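PDB 4HWV: pectate lyase/Amb allergen from Acidovorax citrulli, which probably cleaves the polygalacturonate chains of plant pectate by calcium-dependent beta-elimination. Local coordinates for residues H113-Q118 against S141-D146; F244-R249 against D278-V283; H300-L305 against R335-R340. One frame throughout, in Å; residues are numbered along the deposited sequence.

Interaction 1: residues H113-Q118 against S141-D146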
loop_
_atom_site.group_PDB
_atom_site.type_symbol
_atom_site.label_atom_id
_atom_site.label_comp_id
_atom_site.label_asym_id
_atom_site.label_seq_id
_atom_site.Cartn_x
_atom_site.Cartn_y
_atom_site.Cartn_z
ATOM N N HIS A 113 -31.506 -1.587 12.293
ATOM C CA HIS A 113 -31.236 -3.021 12.308
ATOM C C HIS A 113 -30.483 -3.524 13.536
ATOM O O HIS A 113 -30.308 -4.720 13.705
ATOM C CB HIS A 113 -30.536 -3.432 11.018
ATOM C CG HIS A 113 -31.339 -3.108 9.806
ATOM N ND1 HIS A 113 -32.503 -3.780 9.491
ATOM C CD2 HIS A 113 -31.194 -2.141 8.868
ATOM C CE1 HIS A 113 -33.019 -3.264 8.391
ATOM N NE2 HIS A 113 -32.251 -2.260 7.999
ATOM N N GLY A 114 -30.076 -2.612 14.407
ATOM C CA GLY A 114 -29.569 -2.976 15.714
ATOM C C GLY A 114 -28.148 -3.495 15.773
ATOM O O GLY A 114 -27.740 -4.034 16.794
ATOM N N TYR A 115 -27.386 -3.373 14.690
ATOM C CA TYR A 115 -25.995 -3.840 14.713
ATOM C C TYR A 115 -25.109 -2.966 15.586
ATOM O O TYR A 115 -25.050 -1.750 15.394
ATOM C CB TYR A 115 -25.425 -3.960 13.292
ATOM C CG TYR A 115 -25.960 -5.225 12.655
ATOM C CD1 TYR A 115 -25.406 -6.462 12.979
ATOM C CD2 TYR A 115 -27.046 -5.191 11.769
ATOM C CE1 TYR A 115 -25.895 -7.623 12.444
ATOM C CE2 TYR A 115 -27.554 -6.357 11.238
ATOM C CZ TYR A 115 -26.976 -7.569 11.578
ATOM O OH TYR A 115 -27.488 -8.721 11.045
ATOM N N ALA A 116 -24.420 -3.597 16.538
ATOM C CA ALA A 116 -23.599 -2.889 17.514
ATOM C C ALA A 116 -22.152 -2.755 17.058
ATOM O O ALA A 116 -21.379 -2.036 17.683
ATOM C CB ALA A 116 -23.646 -3.591 18.857
ATOM N N SER A 117 -21.800 -3.430 15.965
ATOM C CA SER A 117 -20.448 -3.372 15.426
ATOM C C SER A 117 -20.438 -3.827 13.981
ATOM O O SER A 117 -21.311 -4.595 13.545
ATOM C CB SER A 117 -19.507 -4.273 16.230
ATOM O OG SER A 117 -19.848 -5.646 16.063
ATOM N N GLN A 118 -19.420 -3.381 13.250
ATOM C CA GLN A 118 -19.123 -3.929 11.945
ATOM C C GLN A 118 -18.826 -5.436 12.050
ATOM O O GLN A 118 -19.260 -6.222 11.206
ATOM C CB GLN A 118 -17.960 -3.159 11.309
ATOM C CG GLN A 118 -17.221 -3.867 10.164
ATOM C CD GLN A 118 -18.016 -3.982 8.883
ATOM O OE1 GLN A 118 -19.250 -3.930 8.878
ATOM N NE2 GLN A 118 -17.306 -4.141 7.777
ATOM N N SER A 141 -31.115 -10.604 0.202
ATOM C CA SER A 141 -32.140 -9.744 0.785
ATOM C C SER A 141 -32.205 -10.051 2.272
ATOM O O SER A 141 -31.619 -11.019 2.732
ATOM C CB SER A 141 -33.498 -10.010 0.139
ATOM O OG SER A 141 -33.981 -11.296 0.519
ATOM N N GLY A 142 -32.931 -9.238 3.030
ATOM C CA GLY A 142 -33.077 -9.485 4.451
ATOM C C GLY A 142 -32.184 -8.588 5.291
ATOM O O GLY A 142 -31.452 -7.724 4.787
ATOM N N LYS A 143 -32.213 -8.847 6.588
ATOM C CA LYS A 143 -31.660 -7.947 7.578
ATOM C C LYS A 143 -30.162 -7.621 7.405
ATOM O O LYS A 143 -29.818 -6.450 7.386
ATOM C CB LYS A 143 -31.981 -8.454 8.993
ATOM C CG LYS A 143 -31.258 -7.723 10.106
ATOM C CD LYS A 143 -31.725 -8.235 11.458
ATOM C CE LYS A 143 -30.910 -7.645 12.573
ATOM N NZ LYS A 143 -31.432 -8.137 13.878
ATOM N N PRO A 144 -29.270 -8.622 7.282
ATOM C CA PRO A 144 -27.857 -8.207 7.168
ATOM C C PRO A 144 -27.594 -7.420 5.880
ATOM O O PRO A 144 -26.785 -6.495 5.906
ATOM C CB PRO A 144 -27.088 -9.540 7.190
ATOM C CG PRO A 144 -28.037 -10.529 7.807
ATOM C CD PRO A 144 -29.421 -10.086 7.406
ATOM N N GLU A 145 -28.258 -7.765 4.785
ATOM C CA GLU A 145 -28.089 -7.000 3.556
ATOM C C GLU A 145 -28.653 -5.587 3.672
ATOM O O GLU A 145 -28.036 -4.626 3.223
ATOM C CB GLU A 145 -28.687 -7.756 2.355
ATOM C CG GLU A 145 -28.830 -6.901 1.090
ATOM C CD GLU A 145 -27.491 -6.431 0.493
ATOM O OE1 GLU A 145 -26.389 -6.871 0.926
ATOM O OE2 GLU A 145 -27.562 -5.606 -0.445
ATOM N N ASP A 146 -29.825 -5.448 4.284
ATOM C CA ASP A 146 -30.394 -4.115 4.481
ATOM C C ASP A 146 -29.498 -3.277 5.398
ATOM O O ASP A 146 -29.352 -2.059 5.211
ATOM C CB ASP A 146 -31.820 -4.228 5.035
ATOM C CG ASP A 146 -32.790 -4.797 4.014
ATOM O OD1 ASP A 146 -32.556 -4.616 2.803
ATOM O OD2 ASP A 146 -33.791 -5.401 4.422
HETATM O O HOH W 1 -29.636 -6.720 15.454
#
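Lys143 and His113 lie alongside one another with their side chains running antiparallel, where the loop joining helix 108-111 to helix 118-129 leans on the first turn of helix 143-159. This is loop-to-helix packing in a helical cluster at the protein surface, which the disulfide Cys108-Cys150 also ties together. The lysine is fully extended; with CG anti to its backbone N (chi1 170°), the chain runs outward across Tyr115. Its CE lies 3.2 Å from His113 O and 3.8 Å from Tyr115 CE2, meeting the ring obliquely. A long aliphatic stem with a charged end suits a place that is greasy at the ring and wet beyond it: the ammonium reaches a water that accepts from Lys143 NZ (2.8 Å) and donates to His113 O (2.7 Å), so a single solvent molecule bridges the segments.

Tyr115 fills the buried side. Its hydroxyl oxygen, Tyr115 OH, lies 3.7 Å from Pro144 CG, while its polar need is met by Asp124 of helix 118-129. Proline is at ease in a first helical turn, where its missing N-H costs nothing. Gly142, just before Lys143, is the N-cap residue; at its backbone angles a CB would jam against the preceding carbonyl O. Its own carbonyl accepts from Asp146 N at 2.8 Å.

His113 points inward over the same turn, toward Ala147 and Cys150. One face of its imidazole looks onto Lys143 O, and its plane is tilted 34° from the carboxylate of Asp146. The ring meets the methylene of Asp146 rather than its carboxylate, His113 NE2 standing 3.6 Å from Asp146 CB.

Interaction 2: residues F244-R249 against D278-V283. With CA (calcium ion), chain C.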
loop_
_atom_site.group_PDB
_atom_site.type_symbol
_atom_site.label_atom_id
_atom_site.label_comp_id
_atom_site.label_asym_id
_atom_site.label_seq_id
_atom_site.Cartn_x
_atom_site.Cartn_y
_atom_site.Cartn_z
ATOM N N PHE A 244 -3.204 7.440 -11.029
ATOM C CA PHE A 244 -4.336 6.734 -10.416
ATOM C C PHE A 244 -3.868 5.353 -10.007
ATOM O O PHE A 244 -3.188 4.685 -10.782
ATOM C CB PHE A 244 -5.451 6.498 -11.431
ATOM C CG PHE A 244 -6.066 7.750 -11.997
ATOM C CD1 PHE A 244 -5.491 8.412 -13.072
ATOM C CD2 PHE A 244 -7.282 8.209 -11.508
ATOM C CE1 PHE A 244 -6.096 9.542 -13.609
ATOM C CE2 PHE A 244 -7.888 9.323 -12.047
ATOM C CZ PHE A 244 -7.291 9.997 -13.087
ATOM N N SER A 245 -4.271 4.893 -8.820
ATOM C CA SER A 245 -3.921 3.542 -8.366
ATOM C C SER A 245 -4.810 3.120 -7.207
ATOM O O SER A 245 -5.579 3.930 -6.686
ATOM C CB SER A 245 -2.471 3.485 -7.879
ATOM O OG SER A 245 -2.350 4.138 -6.642
ATOM N N ASP A 246 -4.661 1.869 -6.772
ATOM C CA ASP A 246 -5.328 1.405 -5.557
ATOM C C ASP A 246 -4.552 1.762 -4.286
ATOM O O ASP A 246 -4.817 1.201 -3.217
ATOM C CB ASP A 246 -5.581 -0.102 -5.612
ATOM C CG ASP A 246 -6.700 -0.464 -6.577
ATOM O OD1 ASP A 246 -7.422 0.464 -7.034
ATOM O OD2 ASP A 246 -6.863 -1.679 -6.857
ATOM N N GLY A 247 -3.611 2.707 -4.388
ATOM C CA GLY A 247 -2.831 3.086 -3.229
ATOM C C GLY A 247 -2.163 1.881 -2.597
ATOM O O GLY A 247 -1.669 0.999 -3.301
ATOM N N ASP A 248 -2.177 1.821 -1.263
ATOM C CA ASP A 248 -1.508 0.727 -0.564
ATOM C C ASP A 248 -2.489 -0.322 -0.040
ATOM O O ASP A 248 -2.141 -1.078 0.858
ATOM C CB ASP A 248 -0.604 1.261 0.563
ATOM C CG ASP A 248 -1.397 1.787 1.733
ATOM O OD1 ASP A 248 -2.603 2.094 1.549
ATOM O OD2 ASP A 248 -0.827 1.893 2.848
ATOM N N ARG A 249 -3.705 -0.363 -0.586
ATOM C CA ARG A 249 -4.627 -1.457 -0.305
ATOM C C ARG A 249 -4.904 -2.224 -1.588
ATOM O O ARG A 249 -5.960 -2.075 -2.222
ATOM C CB ARG A 249 -5.921 -0.949 0.332
ATOM C CG ARG A 249 -5.730 -0.582 1.804
ATOM C CD ARG A 249 -7.046 -0.249 2.517
ATOM N NE ARG A 249 -7.595 0.999 2.008
ATOM C CZ ARG A 249 -8.636 1.625 2.552
ATOM N NH1 ARG A 249 -9.280 1.105 3.605
ATOM N NH2 ARG A 249 -9.006 2.793 2.054
ATOM N N ASP A 278 -13.714 -0.565 -7.606
ATOM C CA ASP A 278 -14.503 -0.684 -8.816
ATOM C C ASP A 278 -13.598 -0.194 -9.948
ATOM O O ASP A 278 -12.553 -0.796 -10.187
ATOM C CB ASP A 278 -15.850 0.055 -8.738
ATOM C CG ASP A 278 -16.816 -0.411 -9.815
ATOM O OD1 ASP A 278 -16.816 -1.619 -10.115
ATOM O OD2 ASP A 278 -17.572 0.423 -10.353
ATOM N N GLY A 279 -13.955 0.881 -10.634
ATOM C CA GLY A 279 -13.117 1.351 -11.726
ATOM C C GLY A 279 -12.065 2.363 -11.314
ATOM O O GLY A 279 -12.106 2.932 -10.209
ATOM N N LEU A 280 -11.129 2.624 -12.219
ATOM C CA LEU A 280 -10.317 3.848 -12.082
ATOM C C LEU A 280 -11.108 5.038 -12.637
ATOM O O LEU A 280 -11.461 5.951 -11.892
ATOM C CB LEU A 280 -8.964 3.708 -12.796
ATOM C CG LEU A 280 -8.030 2.649 -12.185
ATOM C CD1 LEU A 280 -6.759 2.485 -13.010
ATOM C CD2 LEU A 280 -7.695 2.969 -10.721
ATOM N N VAL A 281 -11.393 5.001 -13.937
ATOM C CA VAL A 281 -12.254 5.991 -14.581
ATOM C C VAL A 281 -13.240 5.229 -15.457
ATOM O O VAL A 281 -12.839 4.569 -16.417
ATOM C CB VAL A 281 -11.483 7.019 -15.442
ATOM C CG1 VAL A 281 -12.472 8.048 -15.995
ATOM C CG2 VAL A 281 -10.373 7.698 -14.632
ATOM N N ASP A 282 -14.524 5.314 -15.110
ATOM C CA ASP A 282 -15.577 4.666 -15.887
ATOM C C ASP A 282 -16.369 5.740 -16.610
ATOM O O ASP A 282 -16.686 6.781 -16.024
ATOM C CB ASP A 282 -16.512 3.846 -14.992
ATOM C CG ASP A 282 -15.880 2.557 -14.494
ATOM O OD1 ASP A 282 -14.787 2.156 -14.955
ATOM O OD2 ASP A 282 -16.506 1.928 -13.611
ATOM N N VAL A 283 -16.695 5.485 -17.869
ATOM C CA VAL A 283 -17.477 6.421 -18.681
ATOM C C VAL A 283 -18.696 5.655 -19.141
ATOM O O VAL A 283 -18.573 4.676 -19.873
ATOM C CB VAL A 283 -16.672 6.941 -19.906
ATOM C CG1 VAL A 283 -17.482 7.977 -20.665
ATOM C CG2 VAL A 283 -15.314 7.498 -19.470
HETATM CA CA CA C . -17.693 2.385 -11.776
HETATM O O HOH W 2 -19.739 0.877 -12.544
HETATM O O HOH W 3 -19.605 3.534 -13.260
HETATM O O HOH W 4 -19.389 2.993 -9.837
#
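Leu280 and Val281 press purely apolar side chains against Phe244, yet Asp278, two residues before Leu280, and Asp282, just after Val281, hold a calcium ion on the opposite side. The contact spans the interior of a right-handed parallel beta-helix: strand 243-245 belongs to one wall and strand 281-283 to another, so apolar side chains suit the space between them. Phe244 has CG anti to its carbonyl carbon (chi1 -62°), which sends the ring inward, where CE2 comes within 3.9 Å of Val281 CG2 at an oblique angle. The leucine meets the stem of the phenylalanine instead, its CD2 lying 4.2 Å from Phe244 CB. Along the helix axis the ring stacks on Phe202 and meets Phe297 at a shallow tilt, an aromatic ladder of the kind that fills the cores of these solenoids.

Past Ser245 the chain leaves its strand through tight turns. Ser245 OG accepts from Gly247 N at 3.0 Å, a fairly straight bond (155°) that makes an ST turn, and a type II' turn follows from Asp246 to Arg249. Gly247 suits its second position, which demands a positive phi. Asp246 is buried, with OD1 bonded to His300.

At the other end, Asp278 OD2 binds the calcium at 2.4 Å; Asp227 and three waters also coordinate it. Gly279 has to be small, because a CB there would run into Asp282 OD1. The Asp282 carboxylate is divided between two tasks: OD1 takes the N-H of Leu305, and OD2 sits 2.2 Å from the calcium ion.

Interaction 3: residues H300-L305 against R335-R340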
loop_
_atom_site.group_PDB
_atom_site.type_symbol
_atom_site.label_atom_id
_atom_site.label_comp_id
_atom_site.label_asym_id
_atom_site.label_seq_id
_atom_site.Cartn_x
_atom_site.Cartn_y
_atom_site.Cartn_z
ATOM N N HIS A 300 -4.311 -1.976 -10.194
ATOM C CA HIS A 300 -5.756 -1.980 -10.103
ATOM C C HIS A 300 -6.283 -3.091 -10.992
ATOM O O HIS A 300 -5.621 -3.470 -11.978
ATOM C CB HIS A 300 -6.292 -0.617 -10.555
ATOM C CG HIS A 300 -7.776 -0.503 -10.497
ATOM N ND1 HIS A 300 -8.446 -0.075 -9.366
ATOM C CD2 HIS A 300 -8.721 -0.743 -11.436
ATOM C CE1 HIS A 300 -9.743 -0.078 -9.609
ATOM N NE2 HIS A 300 -9.936 -0.464 -10.859
ATOM N N ASP A 301 -7.461 -3.621 -10.655
ATOM C CA ASP A 301 -8.036 -4.725 -11.409
ATOM C C ASP A 301 -8.786 -4.221 -12.660
ATOM O O ASP A 301 -8.240 -4.268 -13.779
ATOM C CB ASP A 301 -8.930 -5.574 -10.487
ATOM C CG ASP A 301 -9.425 -6.825 -11.144
ATOM O OD1 ASP A 301 -9.360 -6.946 -12.382
ATOM O OD2 ASP A 301 -9.894 -7.711 -10.401
ATOM N N LYS A 302 -10.014 -3.727 -12.482
ATOM C CA LYS A 302 -10.880 -3.372 -13.607
ATOM C C LYS A 302 -10.756 -1.884 -13.898
ATOM O O LYS A 302 -11.385 -1.050 -13.238
ATOM C CB LYS A 302 -12.325 -3.743 -13.283
ATOM C CG LYS A 302 -12.464 -5.237 -13.033
ATOM C CD LYS A 302 -13.823 -5.627 -12.492
ATOM C CE LYS A 302 -13.856 -7.108 -12.132
ATOM N NZ LYS A 302 -15.142 -7.526 -11.496
ATOM N N ALA A 303 -9.946 -1.533 -14.893
ATOM C CA ALA A 303 -9.531 -0.133 -15.034
ATOM C C ALA A 303 -10.593 0.834 -15.596
ATOM O O ALA A 303 -10.924 1.837 -14.944
ATOM C CB ALA A 303 -8.268 -0.068 -15.859
ATOM N N PHE A 304 -11.076 0.561 -16.809
ATOM C CA PHE A 304 -11.946 1.502 -17.521
ATOM C C PHE A 304 -13.148 0.788 -18.128
ATOM O O PHE A 304 -13.009 0.057 -19.114
ATOM C CB PHE A 304 -11.182 2.218 -18.646
ATOM C CG PHE A 304 -9.846 2.726 -18.226
ATOM C CD1 PHE A 304 -9.751 3.801 -17.364
ATOM C CD2 PHE A 304 -8.680 2.136 -18.695
ATOM C CE1 PHE A 304 -8.504 4.278 -16.946
ATOM C CE2 PHE A 304 -7.440 2.591 -18.291
ATOM C CZ PHE A 304 -7.348 3.670 -17.418
ATOM N N LEU A 305 -14.317 1.001 -17.540
ATOM C CA LEU A 305 -15.551 0.495 -18.113
ATOM C C LEU A 305 -16.135 1.610 -18.972
ATOM O O LEU A 305 -16.530 2.665 -18.450
ATOM C CB LEU A 305 -16.537 0.138 -16.998
ATOM C CG LEU A 305 -17.841 -0.521 -17.460
ATOM C CD1 LEU A 305 -17.576 -1.941 -17.952
ATOM C CD2 LEU A 305 -18.844 -0.552 -16.329
ATOM N N ARG A 335 -5.181 -5.269 -14.413
ATOM C CA ARG A 335 -5.589 -6.620 -14.777
ATOM C C ARG A 335 -6.463 -6.717 -16.027
ATOM O O ARG A 335 -6.270 -7.613 -16.850
ATOM C CB ARG A 335 -6.290 -7.291 -13.593
ATOM C CG ARG A 335 -6.795 -8.693 -13.860
ATOM C CD ARG A 335 -6.892 -9.464 -12.554
ATOM N NE ARG A 335 -7.550 -10.761 -12.673
ATOM C CZ ARG A 335 -6.942 -11.884 -13.046
ATOM N NH1 ARG A 335 -5.665 -11.849 -13.391
ATOM N NH2 ARG A 335 -7.622 -13.030 -13.094
ATOM N N GLN A 336 -7.424 -5.808 -16.177
ATOM C CA GLN A 336 -8.390 -5.923 -17.271
ATOM C C GLN A 336 -9.117 -4.606 -17.493
ATOM O O GLN A 336 -8.865 -3.614 -16.790
ATOM C CB GLN A 336 -9.401 -7.048 -16.997
ATOM C CG GLN A 336 -10.214 -6.836 -15.716
ATOM C CD GLN A 336 -11.076 -8.026 -15.376
ATOM O OE1 GLN A 336 -11.851 -8.491 -16.211
ATOM N NE2 GLN A 336 -10.929 -8.540 -14.152
ATOM N N ARG A 337 -10.014 -4.601 -18.479
ATOM C CA ARG A 337 -10.732 -3.385 -18.876
ATOM C C ARG A 337 -9.768 -2.249 -19.192
ATOM O O ARG A 337 -9.866 -1.148 -18.642
ATOM C CB ARG A 337 -11.740 -2.931 -17.820
ATOM C CG ARG A 337 -12.783 -3.964 -17.470
ATOM C CD ARG A 337 -13.893 -3.259 -16.683
ATOM N NE ARG A 337 -14.876 -4.186 -16.125
ATOM C CZ ARG A 337 -15.733 -3.877 -15.158
ATOM N NH1 ARG A 337 -15.705 -2.680 -14.579
ATOM N NH2 ARG A 337 -16.618 -4.778 -14.763
ATOM N N GLN A 338 -8.842 -2.497 -20.107
ATOM C CA GLN A 338 -7.883 -1.459 -20.449
ATOM C C GLN A 338 -7.843 -1.181 -21.962
ATOM O O GLN A 338 -6.814 -1.367 -22.602
ATOM C CB GLN A 338 -6.496 -1.737 -19.818
ATOM C CG GLN A 338 -5.872 -3.118 -20.089
ATOM C CD GLN A 338 -4.754 -3.465 -19.108
ATOM O OE1 GLN A 338 -3.864 -2.644 -18.823
ATOM N NE2 GLN A 338 -4.773 -4.693 -18.607
ATOM N N ALA A 339 -8.945 -0.702 -22.555
ATOM C CA ALA A 339 -10.242 -0.397 -21.939
ATOM C C ALA A 339 -11.281 -1.420 -22.412
ATOM O O ALA A 339 -11.091 -2.059 -23.460
ATOM C CB ALA A 339 -10.695 1.021 -22.336
ATOM N N ARG A 340 -12.379 -1.555 -21.670
ATOM C CA ARG A 340 -13.492 -2.392 -22.113
ATOM C C ARG A 340 -14.551 -1.488 -22.745
ATOM O O ARG A 340 -15.139 -0.646 -22.057
ATOM C CB ARG A 340 -14.107 -3.174 -20.950
ATOM C CG ARG A 340 -15.076 -4.259 -21.397
ATOM C CD ARG A 340 -16.078 -4.673 -20.304
ATOM N NE ARG A 340 -16.740 -5.928 -20.678
ATOM C CZ ARG A 340 -17.701 -6.020 -21.601
ATOM N NH1 ARG A 340 -18.142 -4.936 -22.233
ATOM N NH2 ARG A 340 -18.216 -7.211 -21.905
HETATM O O HOH W 5 -10.106 -10.135 -11.456
HETATM O O HOH W 6 -13.874 -0.460 -14.603
HETATM O O HOH W 7 -16.079 -7.894 -14.443
HETATM O O HOH W 8 -17.517 -5.756 -11.895
#
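Arg337 slots its guanidinium between Lys302 and Leu305. Lys302 CD lies over the centre of one face, 3.7 Å from Arg337 CZ, and Leu305 CD1 covers the opposite face nearer the rim, 3.9 Å from the same carbon. The methylene stem and the leucine methyl suit the apolar faces of the flat cation, leaving its edge for polar partners: Arg337 NH1 donates in plane to a water that also reaches Lys302 O. Two further waters accept from Lys302 NZ and, weakly, from Arg337 NH2.

Beside this sandwich, Gln336 NE2 gives Asp301 OD1 a nearly straight bond of 2.9 Å (165°) on the syn side of the carboxylate. The other oxygen, Asp301 OD2, is linked by a water to Arg335 NE, whose guanidinium is anchored further out by Pro364 O.

Backbone bonds set these side chains in place. Ala303 N donates to Gln336 O at 3.0 Å, Phe304 N to Arg337 O at 2.8 Å and Arg340 N to Phe304 O at 3.1 Å. Between the ladders the register shifts by one residue, and here Arg337 has left-handed backbone angles (54/55°) and a cis peptide precedes Ala339. The Phe304 ring packs edge-to-face with Phe297, its edge near Gln338 CA. Parallel pairing of successive coils marks a beta-helix, and basic side chains beside calcium aspartates are consistent with the anion-binding cleft of pectate lyases.

How the interactions relate
Interactions 2 and 3 belong to the same beta-helix, their centres about 9 Å apart, whereas interaction 1 lies at the surface in a helical region, about 28 Å from interaction 2 between centres. The chemistry follows the place. Interaction 1 mixes oblique carbon contacts with one water bridge; interaction 2 is hydrophobic packing across the solenoid interior; interaction 3 joins adjacent coils by parallel backbone bonds and a partly exposed polar face. Segments 278-283 and 300-305 interlock directly, through Leu280 N to Ala303 O among others, so the calcium aspartates and the Lys302-Arg337 pair share one scaffold. Interactions 1 and 2 both also touch the second subunit.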